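Local atomic coordinates of particle-associated glycoside hydrolase (Acinetobacter phage Fri1, PDB entry 6C72), a protein that probably degrades the capsular polysaccharide of Acinetobacter baumannii, acting as a tailspike depolymerase while the phage enters its host. Residues S253-Y258 and Y276-T281; N195-G200 and I225-T230; L244-K249 and A272-C277; V312-L317 and S345-F350. All blocks are in the same frame, centred on the assembly; numbering follows the deposited sequence.

How the contacts relate
The four contacts lie on successive coils of a parallel beta-helix and show how the fold repeats along one axis. Contact 2 comes first along the chain. Contacts 3 and 1 follow, sharing Tyr276 and Cys277; strands 244-247 and 272-275 of contact 3 are followed in the chain by strands 255-260 and 277-278 of contact 1. Contact 4 closes the series, its strand 312-318 pairing with strand 280-283 of contact 1. Contact 1 touches all three others, its centre about 9 Å from those of contacts 2 and 3 and about 10 Å from that of contact 4. Contacts 2 and 4 do not meet, with nearest atoms about 10 Å apart. Each contact also touches the second of the three subunits.

Contact 1 of 4, residues S253-Y258 and Y276-T281; sequences SCSNHY and YCHDVT. With ZN (zinc ion), chain H.
Ser255 CB sits over one face of the His278 imidazole, 3.7 Å from the ring centroid in a CH-pi contact, where two parallel beta-helix strands turn a corner together. The closely packed part of the contact holds Cys254, His257, Cys277 and Val280. Here Cys254 SG meets Cys277 CB at 3.9 Å, and Val280 CG2 approaches the edge of the His257 ring. Backbone bonds sew the strands together, the straightest from Thr281 N to His257 O (2.9 Å, 164°), while that from Asn256 N to His278 O at the corner is weak. The other side is watery. His278 NE2 binds a zinc ion at 2.0 Å, and four waters complete the metal's ligands in the model; one also bonds Ser253 OG and another Ser255 OG, which is hydrogen-bonded to Asp227 as well. The other ring nitrogen, ND1, donates to Asp279 OD1 at 2.7 Å, within 3° of the ring plane and onto the anti lone pair. OD1 also accepts from Asn314, and OD2 from Asn352 of the second subunit. With ND1 giving its proton to this carboxylate, NE2 is left to offer a lone pair to zinc, and the carboxylate probably makes it a stronger donor.

Contact 2 of 4, residues N195-G200 and I225-T230; sequences NVTGAG and IGDSFT
Asn195 brings its backbone N to within 4.3 Å of Gly226 CA, while its side-chain amide leaves the pair altogether and bonds Gln171 of the second subunit. Next, Val196 turns its carbonyl to segment 225-230, and Asp227 N donates to Val196 O almost straight (2.9 Å, 168°). Thr197 holds OG1 between its backbone N and carbonyl carbon (chi1 56°), which places CG2 anti to the carbonyl carbon, where it meets Asp227 CB at 3.9 Å. At Gly198 the backbone takes a positive phi and the chain rounds a corner; Gly198 N still reaches Asp227 O at 3.1 Å. Ala199 is served partly by water: one molecule accepts from its N and donates to Asp227 O, and a second links Ala199 O with Ser228 O and Thr230 OG1. Direct pairing resumes as Thr230 N donates to Ala199 O at 3.2 Å. Finally, Gly200 CA makes a CH-pi contact over a face of the Phe229 ring, 4.0 Å from its centroid, and the ring packs onward against Val192, Ile222 and Ile224. The two loops thus copy the same turn in successive beta-helix coils. Chemically, water supplements the direct bonds at this corner: Asp227 O accepts from Gly198 N and from a water, so this buried carbonyl is gripped twice where the chain turns.

Contact 3 of 4, residues L244-K249 and A272-C277; sequences LYIRGK and AALVYC
Ile246 and Leu274 lie side by side at the apolar centre, pointing the same way, with Ile246 CD1 on Leu274 CD2 at 3.6 Å. With CG1 of Ile246 anti to the carbonyl carbon (chi1 -50°), CG2 lies anti to the backbone N and meets Cys277 CB at 3.6 Å. Leu244 and Ala272 extend this face by their CB atoms. The parallel register slips by one after Ile246, forming a beta bulge centred on Ile246 O, which accepts from both Val275 N (2.9 Å) and Tyr276 N (3.1 Å). At the bulge Val275 points toward the other strand: its CG2 packs on Tyr245 CE1 at 3.5 Å, while CG1 crosses the extended Arg247 chain, 3.8 Å from its CG. Farther out, Gly248 N donates to Tyr276 O at 2.8 Å, and the Tyr276 ring runs obliquely beside the Gly248 and Lys249 backbone to bring its hydroxyl to Asp250. The charged ends look beyond the pair, Arg247 to Asp310, Lys249 to Glu194 and to carbonyls of the second subunit. Within the beta-helix, strand 244-247 pairs also with strand 220-224 and strand 272-275 with strand 300-302, while Ile246 packs against strand 255-260 and Leu274 against strand 312-318.

Contact 4 of 4, residues V312-L317 and S345-F350; sequences VYNVTL and SPNVKF
Asn314 and Asn347 form a hydrogen-bonded asparagine pair at a corner of the parallel beta-helix, their amide planes nearly perpendicular, 82° apart. Asn347 ND2 donates to Asn314 OD1 (2.9 Å, 164°), which lies in the Asn347 amide plane; relative to the Asn314 amide, however, the donor stands well above the carbonyl plane and uses no lone pair direction. The backbones pair as well, with Asn314 N on Pro346 O at 2.8 Å and Leu317 N on Lys349 O at 3.0 Å. The inward face is apolar. Leu317 and Phe350 lie side by side, and Leu317 CD1 reaches Phe350 CE1 obliquely at 3.6 Å; Val315 CB touches Val348 CG2 at 4.2 Å. Strands 300-302 and 333-336 cover this row from within. Tyr313, with Asn314 OD1 in plane at its ring edge, stacks on the ring of zinc-bound His278. On the outer face a water joins Thr316 OG1, Asn347 O and Lys349 NZ. Lys349 runs extended until its last torsion, where a bend (chi4 90°) swings NZ back to donate to Asn347 OD1 at 3.1 Å.

Contact 1 of 4, residues S253-Y258 and Y276-T281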
loop_
_atom_site.group_PDB
_atom_site.type_symbol
_atom_site.label_atom_id
_atom_site.label_comp_id
_atom_site.label_asym_id
_atom_site.label_seq_id
_atom_site.Cartn_x
_atom_site.Cartn_y
_atom_site.Cartn_z
ATOM N N SER A 253 -20.949 13.817 1.740
ATOM C CA SER A 253 -19.640 13.209 1.926
ATOM C C SER A 253 -18.973 13.682 3.215
ATOM O O SER A 253 -19.039 14.857 3.578
ATOM C CB SER A 253 -18.743 13.514 0.731
ATOM O OG SER A 253 -19.037 12.645 -0.347
ATOM N N CYS A 254 -18.370 12.730 3.932
ATOM C CA CYS A 254 -17.463 12.993 5.051
ATOM C C CYS A 254 -16.249 12.078 4.835
ATOM O O CYS A 254 -16.156 10.990 5.412
ATOM C CB CYS A 254 -18.142 12.746 6.385
ATOM S SG CYS A 254 -17.140 13.225 7.817
ATOM N N SER A 255 -15.329 12.499 3.972
ATOM C CA SER A 255 -14.300 11.581 3.513
ATOM C C SER A 255 -13.051 12.340 3.097
ATOM O O SER A 255 -13.039 13.570 3.013
ATOM C CB SER A 255 -14.809 10.733 2.341
ATOM O OG SER A 255 -14.989 11.540 1.186
ATOM N N ASN A 256 -12.013 11.569 2.778
ATOM C CA ASN A 256 -10.753 12.108 2.275
ATOM C C ASN A 256 -10.094 13.025 3.307
ATOM O O ASN A 256 -9.616 14.114 2.987
ATOM C CB ASN A 256 -10.976 12.829 0.938
ATOM C CG ASN A 256 -9.683 13.184 0.242
ATOM O OD1 ASN A 256 -8.690 12.469 0.367
ATOM N ND2 ASN A 256 -9.682 14.294 -0.488
ATOM N N HIS A 257 -10.092 12.605 4.567
ATOM C CA HIS A 257 -9.506 13.414 5.621
ATOM C C HIS A 257 -8.075 12.976 5.879
ATOM O O HIS A 257 -7.789 11.782 5.986
ATOM C CB HIS A 257 -10.332 13.326 6.900
ATOM C CG HIS A 257 -11.760 13.724 6.710
ATOM N ND1 HIS A 257 -12.122 14.896 6.082
ATOM C CD2 HIS A 257 -12.914 13.128 7.093
ATOM C CE1 HIS A 257 -13.440 15.003 6.078
ATOM N NE2 HIS A 257 -13.943 13.944 6.687
ATOM N N TYR A 258 -7.189 13.946 6.032
ATOM C CA TYR A 258 -5.770 13.676 6.128
ATOM C C TYR A 258 -5.179 14.414 7.319
ATOM O O TYR A 258 -5.407 15.616 7.484
ATOM C CB TYR A 258 -5.070 14.083 4.836
ATOM C CG TYR A 258 -3.623 13.714 4.831
ATOM C CD1 TYR A 258 -3.221 12.419 4.574
ATOM C CD2 TYR A 258 -2.652 14.665 5.113
ATOM C CE1 TYR A 258 -1.882 12.077 4.579
ATOM C CE2 TYR A 258 -1.324 14.338 5.118
ATOM C CZ TYR A 258 -0.944 13.039 4.861
ATOM O OH TYR A 258 0.388 12.712 4.876
ATOM N N TYR A 276 -18.492 8.477 11.811
ATOM C CA TYR A 276 -19.224 8.329 10.551
ATOM C C TYR A 276 -18.391 9.030 9.478
ATOM O O TYR A 276 -18.456 10.256 9.352
ATOM C CB TYR A 276 -20.620 8.922 10.672
ATOM C CG TYR A 276 -21.591 8.717 9.511
ATOM C CD1 TYR A 276 -21.234 8.029 8.356
ATOM C CD2 TYR A 276 -22.880 9.244 9.588
ATOM C CE1 TYR A 276 -22.133 7.872 7.319
ATOM C CE2 TYR A 276 -23.786 9.101 8.561
ATOM C CZ TYR A 276 -23.420 8.419 7.428
ATOM O OH TYR A 276 -24.351 8.279 6.413
ATOM N N CYS A 277 -17.599 8.253 8.734
ATOM C CA CYS A 277 -16.656 8.799 7.762
ATOM C C CYS A 277 -15.982 7.638 7.049
ATOM O O CYS A 277 -16.038 6.492 7.499
ATOM C CB CYS A 277 -15.606 9.698 8.421
ATOM S SG CYS A 277 -14.692 8.905 9.796
ATOM N N HIS A 278 -15.332 7.947 5.930
ATOM C CA HIS A 278 -14.506 6.941 5.280
ATOM C C HIS A 278 -13.308 7.613 4.621
ATOM O O HIS A 278 -13.275 8.832 4.434
ATOM C CB HIS A 278 -15.308 6.068 4.279
ATOM C CG HIS A 278 -15.814 6.795 3.067
ATOM N ND1 HIS A 278 -15.127 6.821 1.873
ATOM C CD2 HIS A 278 -16.964 7.477 2.849
ATOM C CE1 HIS A 278 -15.815 7.509 0.981
ATOM N NE2 HIS A 278 -16.935 7.914 1.546
ATOM N N ASP A 279 -12.296 6.790 4.333
ATOM C CA ASP A 279 -11.050 7.192 3.678
ATOM C C ASP A 279 -10.342 8.297 4.471
ATOM O O ASP A 279 -10.217 9.442 4.045
ATOM C CB ASP A 279 -11.309 7.592 2.225
ATOM C CG ASP A 279 -11.504 6.377 1.319
ATOM O OD1 ASP A 279 -12.646 5.870 1.172
ATOM O OD2 ASP A 279 -10.488 5.912 0.765
ATOM N N VAL A 280 -9.853 7.895 5.640
ATOM C CA VAL A 280 -9.135 8.772 6.550
ATOM C C VAL A 280 -7.724 8.240 6.748
ATOM O O VAL A 280 -7.524 7.032 6.923
ATOM C CB VAL A 280 -9.869 8.874 7.901
ATOM C CG1 VAL A 280 -9.151 9.863 8.842
ATOM C CG2 VAL A 280 -11.323 9.238 7.674
ATOM N N THR A 281 -6.741 9.134 6.724
ATOM C CA THR A 281 -5.356 8.728 6.905
ATOM C C THR A 281 -4.701 9.555 8.003
ATOM O O THR A 281 -4.769 10.788 7.989
ATOM C CB THR A 281 -4.565 8.853 5.599
ATOM O OG1 THR A 281 -5.111 7.952 4.632
ATOM C CG2 THR A 281 -3.102 8.506 5.823
HETATM ZN ZN ZN H . -18.357 9.083 0.656
HETATM O O HOH W 1 -20.193 9.965 -0.416
HETATM O O HOH W 2 -17.164 10.367 -0.805
HETATM O O HOH W 3 -19.665 9.462 2.246
HETATM O O HOH W 4 -19.265 7.427 -0.592
#

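Contact 2 of 4, residues N195-G200 and I225-T230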
loop_
_atom_site.group_PDB
_atom_site.type_symbol
_atom_site.label_atom_id
_atom_site.label_comp_id
_atom_site.label_asym_id
_atom_site.label_seq_id
_atom_site.Cartn_x
_atom_site.Cartn_y
_atom_site.Cartn_z
ATOM N N ASN A 195 -21.204 19.619 3.948
ATOM C CA ASN A 195 -21.032 20.328 2.686
ATOM C C ASN A 195 -19.937 21.393 2.722
ATOM O O ASN A 195 -19.793 22.148 1.751
ATOM C CB ASN A 195 -22.342 20.944 2.185
ATOM C CG ASN A 195 -23.265 19.905 1.595
ATOM O OD1 ASN A 195 -22.806 18.980 0.917
ATOM N ND2 ASN A 195 -24.568 20.052 1.825
ATOM N N VAL A 196 -19.172 21.496 3.804
ATOM C CA VAL A 196 -17.970 22.324 3.817
ATOM C C VAL A 196 -16.792 21.455 3.385
ATOM O O VAL A 196 -16.501 20.428 4.009
ATOM C CB VAL A 196 -17.737 22.959 5.197
ATOM C CG1 VAL A 196 -16.340 23.548 5.276
ATOM C CG2 VAL A 196 -18.800 24.049 5.463
ATOM N N THR A 197 -16.136 21.850 2.296
ATOM C CA THR A 197 -15.132 21.043 1.629
ATOM C C THR A 197 -13.799 21.771 1.579
ATOM O O THR A 197 -13.755 22.986 1.373
ATOM C CB THR A 197 -15.557 20.732 0.198
ATOM O OG1 THR A 197 -15.809 21.961 -0.498
ATOM C CG2 THR A 197 -16.811 19.864 0.183
ATOM N N GLY A 198 -12.711 21.011 1.714
ATOM C CA GLY A 198 -11.392 21.580 1.522
ATOM C C GLY A 198 -10.946 22.534 2.603
ATOM O O GLY A 198 -10.065 23.354 2.361
ATOM N N ALA A 199 -11.576 22.487 3.769
ATOM C CA ALA A 199 -11.148 23.274 4.905
ATOM C C ALA A 199 -9.961 22.602 5.583
ATOM O O ALA A 199 -9.662 21.431 5.346
ATOM C CB ALA A 199 -12.292 23.446 5.896
ATOM N N GLY A 200 -9.303 23.353 6.469
ATOM C CA GLY A 200 -8.163 22.814 7.178
ATOM C C GLY A 200 -7.773 23.640 8.385
ATOM O O GLY A 200 -8.321 24.712 8.651
ATOM N N ILE A 225 -17.883 17.335 10.167
ATOM C CA ILE A 225 -19.017 16.809 9.413
ATOM C C ILE A 225 -18.792 16.925 7.915
ATOM O O ILE A 225 -19.362 16.126 7.157
ATOM C CB ILE A 225 -20.334 17.520 9.801
ATOM C CG1 ILE A 225 -20.418 17.743 11.308
ATOM C CG2 ILE A 225 -21.573 16.748 9.315
ATOM C CD1 ILE A 225 -21.651 18.540 11.701
ATOM N N GLY A 226 -17.963 17.870 7.467
ATOM C CA GLY A 226 -17.726 18.105 6.060
ATOM C C GLY A 226 -16.728 17.132 5.462
ATOM O O GLY A 226 -16.456 16.056 5.998
ATOM N N ASP A 227 -16.159 17.546 4.336
ATOM C CA ASP A 227 -15.438 16.672 3.424
ATOM C C ASP A 227 -14.060 17.245 3.118
ATOM O O ASP A 227 -13.885 18.461 3.050
ATOM C CB ASP A 227 -16.241 16.507 2.124
ATOM C CG ASP A 227 -15.680 15.453 1.223
ATOM O OD1 ASP A 227 -15.728 14.246 1.578
ATOM O OD2 ASP A 227 -15.155 15.850 0.153
ATOM N N SER A 228 -13.086 16.352 2.932
ATOM C CA SER A 228 -11.714 16.704 2.530
ATOM C C SER A 228 -11.092 17.753 3.458
ATOM O O SER A 228 -10.618 18.805 3.031
ATOM C CB SER A 228 -11.658 17.175 1.077
ATOM O OG SER A 228 -12.035 16.136 0.193
ATOM N N PHE A 229 -11.079 17.430 4.741
ATOM C CA PHE A 229 -10.408 18.241 5.741
ATOM C C PHE A 229 -8.943 17.816 5.843
ATOM O O PHE A 229 -8.598 16.655 5.584
ATOM C CB PHE A 229 -11.095 18.075 7.092
ATOM C CG PHE A 229 -10.599 19.014 8.146
ATOM C CD1 PHE A 229 -11.119 20.300 8.253
ATOM C CD2 PHE A 229 -9.588 18.613 9.018
ATOM C CE1 PHE A 229 -10.655 21.169 9.239
ATOM C CE2 PHE A 229 -9.114 19.465 9.994
ATOM C CZ PHE A 229 -9.651 20.749 10.115
ATOM N N THR A 230 -8.080 18.772 6.196
ATOM C CA THR A 230 -6.644 18.525 6.308
ATOM C C THR A 230 -6.071 19.223 7.538
ATOM O O THR A 230 -6.310 20.418 7.741
ATOM C CB THR A 230 -5.917 19.013 5.047
ATOM O OG1 THR A 230 -6.462 18.350 3.888
ATOM C CG2 THR A 230 -4.426 18.762 5.155
HETATM O O HOH W 5 -13.461 20.323 4.903
HETATM O O HOH W 6 -8.307 20.053 2.847
#

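Contact 3 of 4, residues L244-K249 and A272-C277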
loop_
_atom_site.group_PDB
_atom_site.type_symbol
_atom_site.label_atom_id
_atom_site.label_comp_id
_atom_site.label_asym_id
_atom_site.label_seq_id
_atom_site.Cartn_x
_atom_site.Cartn_y
_atom_site.Cartn_z
ATOM N N LEU A 244 -10.394 15.261 18.517
ATOM C CA LEU A 244 -10.860 15.151 17.141
ATOM C C LEU A 244 -12.059 14.213 17.109
ATOM O O LEU A 244 -12.024 13.142 17.723
ATOM C CB LEU A 244 -9.745 14.621 16.228
ATOM C CG LEU A 244 -10.120 14.172 14.810
ATOM C CD1 LEU A 244 -10.598 15.322 13.935
ATOM C CD2 LEU A 244 -8.966 13.409 14.153
ATOM N N TYR A 245 -13.114 14.620 16.408
ATOM C CA TYR A 245 -14.359 13.865 16.328
ATOM C C TYR A 245 -14.914 14.020 14.919
ATOM O O TYR A 245 -15.155 15.144 14.465
ATOM C CB TYR A 245 -15.353 14.363 17.375
ATOM C CG TYR A 245 -16.678 13.634 17.444
ATOM C CD1 TYR A 245 -16.849 12.548 18.286
ATOM C CD2 TYR A 245 -17.772 14.063 16.699
ATOM C CE1 TYR A 245 -18.058 11.890 18.379
ATOM C CE2 TYR A 245 -18.994 13.412 16.778
ATOM C CZ TYR A 245 -19.129 12.322 17.623
ATOM O OH TYR A 245 -20.344 11.671 17.714
ATOM N N ILE A 246 -15.095 12.910 14.213
ATOM C CA ILE A 246 -15.496 12.954 12.813
ATOM C C ILE A 246 -16.815 12.213 12.659
ATOM O O ILE A 246 -16.870 10.980 12.792
ATOM C CB ILE A 246 -14.424 12.359 11.904
ATOM C CG1 ILE A 246 -13.053 12.994 12.231
ATOM C CG2 ILE A 246 -14.842 12.537 10.458
ATOM C CD1 ILE A 246 -11.948 12.628 11.266
ATOM N N ARG A 247 -17.868 12.947 12.316
ATOM C CA ARG A 247 -19.172 12.324 12.119
ATOM C C ARG A 247 -19.915 13.092 11.037
ATOM O O ARG A 247 -20.369 14.212 11.277
ATOM C CB ARG A 247 -19.961 12.308 13.426
ATOM C CG ARG A 247 -21.249 11.545 13.319
ATOM C CD ARG A 247 -22.129 11.652 14.534
ATOM N NE ARG A 247 -23.204 10.695 14.390
ATOM C CZ ARG A 247 -24.352 10.729 15.057
ATOM N NH1 ARG A 247 -24.582 11.701 15.933
ATOM N NH2 ARG A 247 -25.273 9.790 14.835
ATOM N N GLY A 248 -20.054 12.490 9.859
ATOM C CA GLY A 248 -20.817 13.100 8.790
ATOM C C GLY A 248 -22.312 12.866 8.955
ATOM O O GLY A 248 -22.798 12.402 9.989
ATOM N N LYS A 249 -23.050 13.188 7.892
ATOM C CA LYS A 249 -24.489 12.988 7.868
ATOM C C LYS A 249 -24.888 12.206 6.624
ATOM O O LYS A 249 -24.135 12.120 5.647
ATOM C CB LYS A 249 -25.248 14.322 7.909
ATOM C CG LYS A 249 -25.001 15.122 9.156
ATOM C CD LYS A 249 -25.830 16.404 9.161
ATOM C CE LYS A 249 -25.517 17.264 10.380
ATOM N NZ LYS A 249 -26.366 18.475 10.415
ATOM N N ALA A 272 -9.355 10.765 20.318
ATOM C CA ALA A 272 -9.947 11.032 19.017
ATOM C C ALA A 272 -10.975 9.947 18.719
ATOM O O ALA A 272 -10.849 8.816 19.195
ATOM C CB ALA A 272 -8.883 11.073 17.913
ATOM N N ALA A 273 -11.980 10.290 17.911
ATOM C CA ALA A 273 -13.018 9.325 17.580
ATOM C C ALA A 273 -13.432 9.489 16.129
ATOM O O ALA A 273 -13.613 10.614 15.650
ATOM C CB ALA A 273 -14.243 9.467 18.493
ATOM N N LEU A 274 -13.549 8.361 15.434
ATOM C CA LEU A 274 -14.145 8.292 14.110
ATOM C C LEU A 274 -15.502 7.632 14.276
ATOM O O LEU A 274 -15.582 6.489 14.741
ATOM C CB LEU A 274 -13.275 7.496 13.134
ATOM C CG LEU A 274 -11.797 7.886 13.017
ATOM C CD1 LEU A 274 -11.176 7.198 11.813
ATOM C CD2 LEU A 274 -11.651 9.387 12.904
ATOM N N VAL A 275 -16.562 8.334 13.876
ATOM C CA VAL A 275 -17.928 7.901 14.126
ATOM C C VAL A 275 -18.699 7.647 12.835
ATOM O O VAL A 275 -19.457 6.674 12.743
ATOM C CB VAL A 275 -18.661 8.935 15.003
ATOM C CG1 VAL A 275 -20.089 8.532 15.245
ATOM C CG2 VAL A 275 -17.908 9.121 16.317
ATOM N N TYR A 276 -18.492 8.477 11.811
ATOM C CA TYR A 276 -19.224 8.329 10.551
ATOM C C TYR A 276 -18.391 9.030 9.478
ATOM O O TYR A 276 -18.456 10.256 9.352
ATOM C CB TYR A 276 -20.620 8.922 10.672
ATOM C CG TYR A 276 -21.591 8.717 9.511
ATOM C CD1 TYR A 276 -21.234 8.029 8.356
ATOM C CD2 TYR A 276 -22.880 9.244 9.588
ATOM C CE1 TYR A 276 -22.133 7.872 7.319
ATOM C CE2 TYR A 276 -23.786 9.101 8.561
ATOM C CZ TYR A 276 -23.420 8.419 7.428
ATOM O OH TYR A 276 -24.351 8.279 6.413
ATOM N N CYS A 277 -17.599 8.253 8.734
ATOM C CA CYS A 277 -16.656 8.799 7.762
ATOM C C CYS A 277 -15.982 7.638 7.049
ATOM O O CYS A 277 -16.038 6.492 7.499
ATOM C CB CYS A 277 -15.606 9.698 8.421
ATOM S SG CYS A 277 -14.692 8.905 9.796
#

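Contact 4 of 4, residues V312-L317 and S345-F350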
loop_
_atom_site.group_PDB
_atom_site.type_symbol
_atom_site.label_atom_id
_atom_site.label_comp_id
_atom_site.label_asym_id
_atom_site.label_seq_id
_atom_site.Cartn_x
_atom_site.Cartn_y
_atom_site.Cartn_z
ATOM N N VAL A 312 -17.980 3.599 9.539
ATOM C CA VAL A 312 -16.588 4.008 9.371
ATOM C C VAL A 312 -15.837 2.912 8.643
ATOM O O VAL A 312 -15.922 1.742 9.023
ATOM C CB VAL A 312 -15.889 4.316 10.705
ATOM C CG1 VAL A 312 -14.428 4.641 10.434
ATOM C CG2 VAL A 312 -16.565 5.490 11.379
ATOM N N TYR A 313 -15.106 3.287 7.600
ATOM C CA TYR A 313 -14.339 2.306 6.856
ATOM C C TYR A 313 -13.250 3.035 6.083
ATOM O O TYR A 313 -13.304 4.251 5.913
ATOM C CB TYR A 313 -15.241 1.469 5.929
ATOM C CG TYR A 313 -16.141 2.261 5.008
ATOM C CD1 TYR A 313 -17.345 2.791 5.464
ATOM C CD2 TYR A 313 -15.790 2.473 3.676
ATOM C CE1 TYR A 313 -18.166 3.514 4.631
ATOM C CE2 TYR A 313 -16.614 3.198 2.831
ATOM C CZ TYR A 313 -17.801 3.718 3.317
ATOM O OH TYR A 313 -18.629 4.451 2.485
ATOM N N ASN A 314 -12.246 2.274 5.633
ATOM C CA ASN A 314 -11.109 2.798 4.870
ATOM C C ASN A 314 -10.318 3.809 5.708
ATOM O O ASN A 314 -10.303 5.006 5.448
ATOM C CB ASN A 314 -11.576 3.424 3.540
ATOM C CG ASN A 314 -12.432 2.462 2.684
ATOM O OD1 ASN A 314 -12.444 1.249 2.913
ATOM N ND2 ASN A 314 -13.105 2.998 1.664
ATOM N N VAL A 315 -9.643 3.287 6.731
ATOM C CA VAL A 315 -8.834 4.095 7.632
ATOM C C VAL A 315 -7.424 3.533 7.647
ATOM O O VAL A 315 -7.236 2.321 7.807
ATOM C CB VAL A 315 -9.415 4.125 9.057
ATOM C CG1 VAL A 315 -8.562 5.017 9.962
ATOM C CG2 VAL A 315 -10.878 4.594 9.023
ATOM N N THR A 316 -6.436 4.404 7.475
ATOM C CA THR A 316 -5.047 3.979 7.467
ATOM C C THR A 316 -4.269 4.790 8.488
ATOM O O THR A 316 -4.241 6.025 8.421
ATOM C CB THR A 316 -4.439 4.118 6.071
ATOM O OG1 THR A 316 -5.239 3.386 5.135
ATOM C CG2 THR A 316 -3.031 3.556 6.036
ATOM N N LEU A 317 -3.613 4.093 9.406
ATOM C CA LEU A 317 -2.758 4.700 10.415
ATOM C C LEU A 317 -1.316 4.248 10.152
ATOM O O LEU A 317 -0.980 3.071 10.345
ATOM C CB LEU A 317 -3.241 4.303 11.806
ATOM C CG LEU A 317 -4.710 4.683 12.010
ATOM C CD1 LEU A 317 -5.634 3.457 12.103
ATOM C CD2 LEU A 317 -4.891 5.614 13.211
ATOM N N SER A 345 -16.149 -5.050 5.610
ATOM C CA SER A 345 -14.872 -4.872 6.266
ATOM C C SER A 345 -14.692 -3.402 6.631
ATOM O O SER A 345 -15.076 -2.522 5.853
ATOM C CB SER A 345 -13.714 -5.326 5.369
ATOM O OG SER A 345 -12.459 -4.980 5.919
ATOM N N PRO A 346 -14.192 -3.093 7.829
ATOM C CA PRO A 346 -13.853 -1.696 8.125
ATOM C C PRO A 346 -12.611 -1.228 7.373
ATOM O O PRO A 346 -12.374 -0.015 7.299
ATOM C CB PRO A 346 -13.627 -1.707 9.639
ATOM C CG PRO A 346 -13.091 -3.108 9.896
ATOM C CD PRO A 346 -13.799 -4.011 8.914
ATOM N N ASN A 347 -11.839 -2.154 6.793
ATOM C CA ASN A 347 -10.657 -1.825 5.998
ATOM C C ASN A 347 -9.775 -0.828 6.747
ATOM O O ASN A 347 -9.441 0.255 6.257
ATOM C CB ASN A 347 -11.068 -1.303 4.626
ATOM C CG ASN A 347 -9.904 -1.185 3.676
ATOM O OD1 ASN A 347 -8.864 -1.845 3.843
ATOM N ND2 ASN A 347 -10.062 -0.331 2.668
ATOM N N VAL A 348 -9.473 -1.195 7.992
ATOM C CA VAL A 348 -8.644 -0.428 8.908
ATOM C C VAL A 348 -7.267 -1.073 8.951
ATOM O O VAL A 348 -7.149 -2.271 9.217
ATOM C CB VAL A 348 -9.269 -0.410 10.307
ATOM C CG1 VAL A 348 -8.329 0.258 11.295
ATOM C CG2 VAL A 348 -10.629 0.240 10.266
ATOM N N LYS A 349 -6.230 -0.293 8.711
ATOM C CA LYS A 349 -4.877 -0.821 8.646
ATOM C C LYS A 349 -4.002 -0.119 9.665
ATOM O O LYS A 349 -3.981 1.117 9.726
ATOM C CB LYS A 349 -4.285 -0.646 7.254
ATOM C CG LYS A 349 -5.068 -1.308 6.148
ATOM C CD LYS A 349 -4.352 -1.037 4.852
ATOM C CE LYS A 349 -4.960 -1.787 3.676
ATOM N NZ LYS A 349 -6.009 -0.968 3.049
ATOM N N PHE A 350 -3.273 -0.907 10.451
ATOM C CA PHE A 350 -2.254 -0.393 11.362
ATOM C C PHE A 350 -0.899 -0.761 10.776
ATOM O O PHE A 350 -0.526 -1.943 10.747
ATOM C CB PHE A 350 -2.433 -0.950 12.772
ATOM C CG PHE A 350 -3.739 -0.555 13.426
ATOM C CD1 PHE A 350 -3.864 0.666 14.094
ATOM C CD2 PHE A 350 -4.820 -1.403 13.406
ATOM C CE1 PHE A 350 -5.045 1.036 14.712
ATOM C CE2 PHE A 350 -6.020 -1.030 14.019
ATOM C CZ PHE A 350 -6.122 0.196 14.681
HETATM O O HOH W 7 -7.215 1.198 4.697
#